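Local atomic coordinates of GH127 beta-L-arabinofuranoside (Geobacillus stearothermophilus, PDB entry 4QK0), a protein that probably hydrolyses beta-L-arabinofuranosides, removing arabinofuranose units as a glycoside hydrolase of family 127. Residues R111-D116 / M167-D172. Sequence-based numbering, arbitrary orientation.
Sequences RAQQPD and MCKYAD
Van der Waals contact is made chiefly by Q113 and K169. The amide nitrogen of Q113 meets the root of the lysine chain, with NE2 3.8 Å from CB of K169. The same NE2 of Q113 sits 4.0 Å from CB of Y170 and 3.7 Å from its backbone N. Q113 is the first residue beyond the helical part of 96-112. Its CG lies anti to the backbone N (chi1 -173°) and the chain stays extended, which carries the amide across to helix 162-177. The Y170 side chain leads away from this point and touches L119 and A144 of helix 140-158.

Polar contact between the two segments is loose, and no hydrogen bond joins them. K169 bends at chi3 (98°) and again at chi4, and the bends bring its ammonium group toward the loop. NZ of K169 stops 3.7 Å from O of P115. The carboxylate of D116 is more distant, with OD1 6.9 Å from NZ of K169. Its OD2 forms a salt bridge with R131, and OD1 accepts a hydrogen bond from Y118 N.

The hydrogen bonds of the Q113 amide go to residues next to the segments. NE2 donates to I166 O, on helix 162-177 just before M167, and to G117 O. One side-chain amide thus ties the turn after helix 96-112 to helix 162-177 at the surface of the catalytic domain, while K169 probably adds a weak electrostatic attraction to the P115 carbonyl.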
ATOM      1  N   ARG A 111     -37.782 -15.132 -25.065  1.00 30.14           N
ATOM      2  CA  ARG A 111     -39.046 -15.027 -24.265  1.00 31.17           C
ATOM      3  C   ARG A 111     -38.970 -14.043 -23.123  1.00 29.70           C
ATOM      4  O   ARG A 111     -39.978 -13.550 -22.707  1.00 26.64           O
ATOM      5  CB  ARG A 111     -39.482 -16.414 -23.755  1.00 34.38           C
ATOM      6  CG  ARG A 111     -39.717 -17.410 -24.911  1.00 34.13           C
ATOM      7  CD  ARG A 111     -40.341 -18.736 -24.444  1.00 37.88           C
ATOM      8  NE  ARG A 111     -39.567 -19.477 -23.428  1.00 36.47           N
ATOM      9  CZ  ARG A 111     -38.537 -20.293 -23.682  1.00 39.73           C
ATOM     10  NH1 ARG A 111     -38.119 -20.503 -24.919  1.00 45.39           N
ATOM     11  NH2 ARG A 111     -37.895 -20.886 -22.693  1.00 37.73           N
ATOM     12  N   ALA A 112     -37.774 -13.742 -22.585  1.00 32.64           N
ATOM     13  CA  ALA A 112     -37.680 -12.719 -21.508  1.00 28.06           C
ATOM     14  C   ALA A 112     -37.719 -11.323 -22.081  1.00 30.31           C
ATOM     15  O   ALA A 112     -37.911 -10.341 -21.366  1.00 29.97           O
ATOM     16  CB  ALA A 112     -36.387 -12.905 -20.731  1.00 31.18           C
ATOM     17  N   GLN A 113     -37.454 -11.189 -23.376  1.00 33.14           N
ATOM     18  CA  GLN A 113     -37.391  -9.841 -24.000  1.00 30.73           C
ATOM     19  C   GLN A 113     -38.770  -9.134 -24.029  1.00 31.15           C
ATOM     20  O   GLN A 113     -39.793  -9.744 -24.374  1.00 30.30           O
ATOM     21  CB  GLN A 113     -36.872  -9.939 -25.439  1.00 31.38           C
ATOM     22  CG  GLN A 113     -36.630  -8.579 -26.085  1.00 31.90           C
ATOM     23  CD  GLN A 113     -35.928  -8.704 -27.413  1.00 30.67           C
ATOM     24  OE1 GLN A 113     -36.146  -9.664 -28.103  1.00 30.99           O
ATOM     25  NE2 GLN A 113     -35.011  -7.777 -27.728  1.00 34.23           N
ATOM     26  N   GLN A 114     -38.802  -7.873 -23.607  1.00 30.51           N
ATOM     27  CA  GLN A 114     -40.022  -7.080 -23.608  1.00 30.83           C
ATOM     28  C   GLN A 114     -40.445  -6.796 -25.061  1.00 32.75           C
ATOM     29  O   GLN A 114     -39.642  -6.871 -25.968  1.00 29.36           O
ATOM     30  CB  GLN A 114     -39.816  -5.790 -22.795  1.00 33.55           C
ATOM     31  CG  GLN A 114     -39.725  -6.054 -21.280  1.00 40.35           C
ATOM     32  CD  GLN A 114     -39.537  -4.784 -20.455  1.00 50.97           C
ATOM     33  OE1 GLN A 114     -39.801  -3.677 -20.924  1.00 49.79           O
ATOM     34  NE2 GLN A 114     -39.055  -4.939 -19.199  1.00 56.09           N
ATOM     35  N   PRO A 115     -41.714  -6.469 -25.278  1.00 36.35           N
ATOM     36  CA  PRO A 115     -42.179  -6.167 -26.626  1.00 38.73           C
ATOM     37  C   PRO A 115     -41.426  -5.025 -27.310  1.00 39.80           C
ATOM     38  O   PRO A 115     -41.366  -4.984 -28.518  1.00 39.66           O
ATOM     39  CB  PRO A 115     -43.640  -5.748 -26.410  1.00 40.34           C
ATOM     40  CG  PRO A 115     -44.027  -6.284 -25.073  1.00 37.87           C
ATOM     41  CD  PRO A 115     -42.774  -6.342 -24.261  1.00 38.12           C
ATOM     42  N   ASP A 116     -40.918  -4.055 -26.554  1.00 35.16           N
ATOM     43  CA  ASP A 116     -40.229  -2.934 -27.209  1.00 33.37           C
ATOM     44  C   ASP A 116     -38.761  -3.238 -27.503  1.00 32.02           C
ATOM     45  O   ASP A 116     -38.105  -2.419 -28.099  1.00 31.24           O
ATOM     46  CB  ASP A 116     -40.371  -1.632 -26.406  1.00 35.53           C
ATOM     47  CG  ASP A 116     -39.746  -1.713 -25.012  1.00 35.27           C
ATOM     48  OD1 ASP A 116     -39.031  -2.684 -24.741  1.00 31.25           O
ATOM     49  OD2 ASP A 116     -39.987  -0.776 -24.213  1.00 33.58           O
HETATM   50  N   MSE A 167     -31.088  -9.364 -30.495  1.00 22.22           N
HETATM   51  CA  MSE A 167     -30.219  -8.291 -30.057  1.00 24.98           C
HETATM   52  C   MSE A 167     -30.330  -7.044 -30.933  1.00 28.80           C
HETATM   53  O   MSE A 167     -30.113  -5.937 -30.444  1.00 25.57           O
HETATM   54  CB  MSE A 167     -28.799  -8.813 -29.916  1.00 24.09           C
HETATM   55  CG  MSE A 167     -28.688  -9.867 -28.786  1.00 27.03           C
HETATM   56 SE   MSE A 167     -29.632  -9.353 -27.135  1.00 27.79          SE
HETATM   57  CE  MSE A 167     -28.737  -7.649 -26.866  1.00 31.28           C
ATOM     58  N   CYS A 168     -30.680  -7.200 -32.221  1.00 30.49           N
ATOM     59  CA  CYS A 168     -30.939  -6.023 -33.075  1.00 27.63           C
ATOM     60  C   CYS A 168     -32.158  -5.303 -32.633  1.00 27.55           C
ATOM     61  O   CYS A 168     -32.219  -4.070 -32.728  1.00 29.26           O
ATOM     62  CB  CYS A 168     -31.100  -6.418 -34.555  1.00 30.48           C
ATOM     63  SG  CYS A 168     -29.564  -6.819 -35.401  1.00 33.96           S
ATOM     64  N   LYS A 169     -33.161  -6.032 -32.132  1.00 27.30           N
ATOM     65  CA  LYS A 169     -34.349  -5.370 -31.593  1.00 30.57           C
ATOM     66  C   LYS A 169     -33.979  -4.522 -30.383  1.00 29.80           C
ATOM     67  O   LYS A 169     -34.429  -3.392 -30.249  1.00 31.14           O
ATOM     68  CB  LYS A 169     -35.442  -6.363 -31.188  1.00 37.09           C
ATOM     69  CG  LYS A 169     -36.349  -6.783 -32.318  1.00 46.35           C
ATOM     70  CD  LYS A 169     -37.271  -7.970 -31.980  1.00 49.89           C
ATOM     71  CE  LYS A 169     -38.650  -7.511 -31.581  1.00 52.42           C
ATOM     72  NZ  LYS A 169     -38.665  -6.706 -30.323  1.00 50.19           N
ATOM     73  N   TYR A 170     -33.142  -5.058 -29.504  1.00 26.11           N
ATOM     74  CA  TYR A 170     -32.717  -4.298 -28.319  1.00 24.33           C
ATOM     75  C   TYR A 170     -31.845  -3.116 -28.783  1.00 24.00           C
ATOM     76  O   TYR A 170     -32.084  -1.974 -28.390  1.00 24.68           O
ATOM     77  CB  TYR A 170     -31.985  -5.230 -27.343  1.00 23.42           C
ATOM     78  CG  TYR A 170     -31.733  -4.702 -25.954  1.00 23.18           C
ATOM     79  CD1 TYR A 170     -32.180  -3.477 -25.544  1.00 25.74           C
ATOM     80  CD2 TYR A 170     -31.071  -5.489 -25.024  1.00 26.30           C
ATOM     81  CE1 TYR A 170     -31.951  -3.011 -24.268  1.00 27.84           C
ATOM     82  CE2 TYR A 170     -30.845  -5.060 -23.711  1.00 28.13           C
ATOM     83  CZ  TYR A 170     -31.276  -3.823 -23.339  1.00 28.79           C
ATOM     84  OH  TYR A 170     -31.072  -3.368 -22.065  1.00 31.14           O
ATOM     85  N   ALA A 171     -30.879  -3.368 -29.662  1.00 23.24           N
ATOM     86  CA  ALA A 171     -30.003  -2.265 -30.160  1.00 25.43           C
ATOM     87  C   ALA A 171     -30.829  -1.118 -30.797  1.00 27.14           C
ATOM     88  O   ALA A 171     -30.595   0.074 -30.554  1.00 28.17           O
ATOM     89  CB  ALA A 171     -29.004  -2.815 -31.157  1.00 24.24           C
ATOM     90  N   ASP A 172     -31.848  -1.487 -31.567  1.00 27.39           N
ATOM     91  CA  ASP A 172     -32.752  -0.468 -32.150  1.00 27.23           C
ATOM     92  C   ASP A 172     -33.477   0.282 -31.066  1.00 26.99           C
ATOM     93  O   ASP A 172     -33.578   1.522 -31.133  1.00 29.39           O
ATOM     94  CB  ASP A 172     -33.803  -1.099 -33.108  1.00 28.47           C
ATOM     95  CG  ASP A 172     -33.169  -1.800 -34.311  1.00 27.94           C
ATOM     96  OD1 ASP A 172     -32.016  -1.489 -34.687  1.00 26.17           O
ATOM     97  OD2 ASP A 172     -33.833  -2.720 -34.842  1.00 30.15           O
TER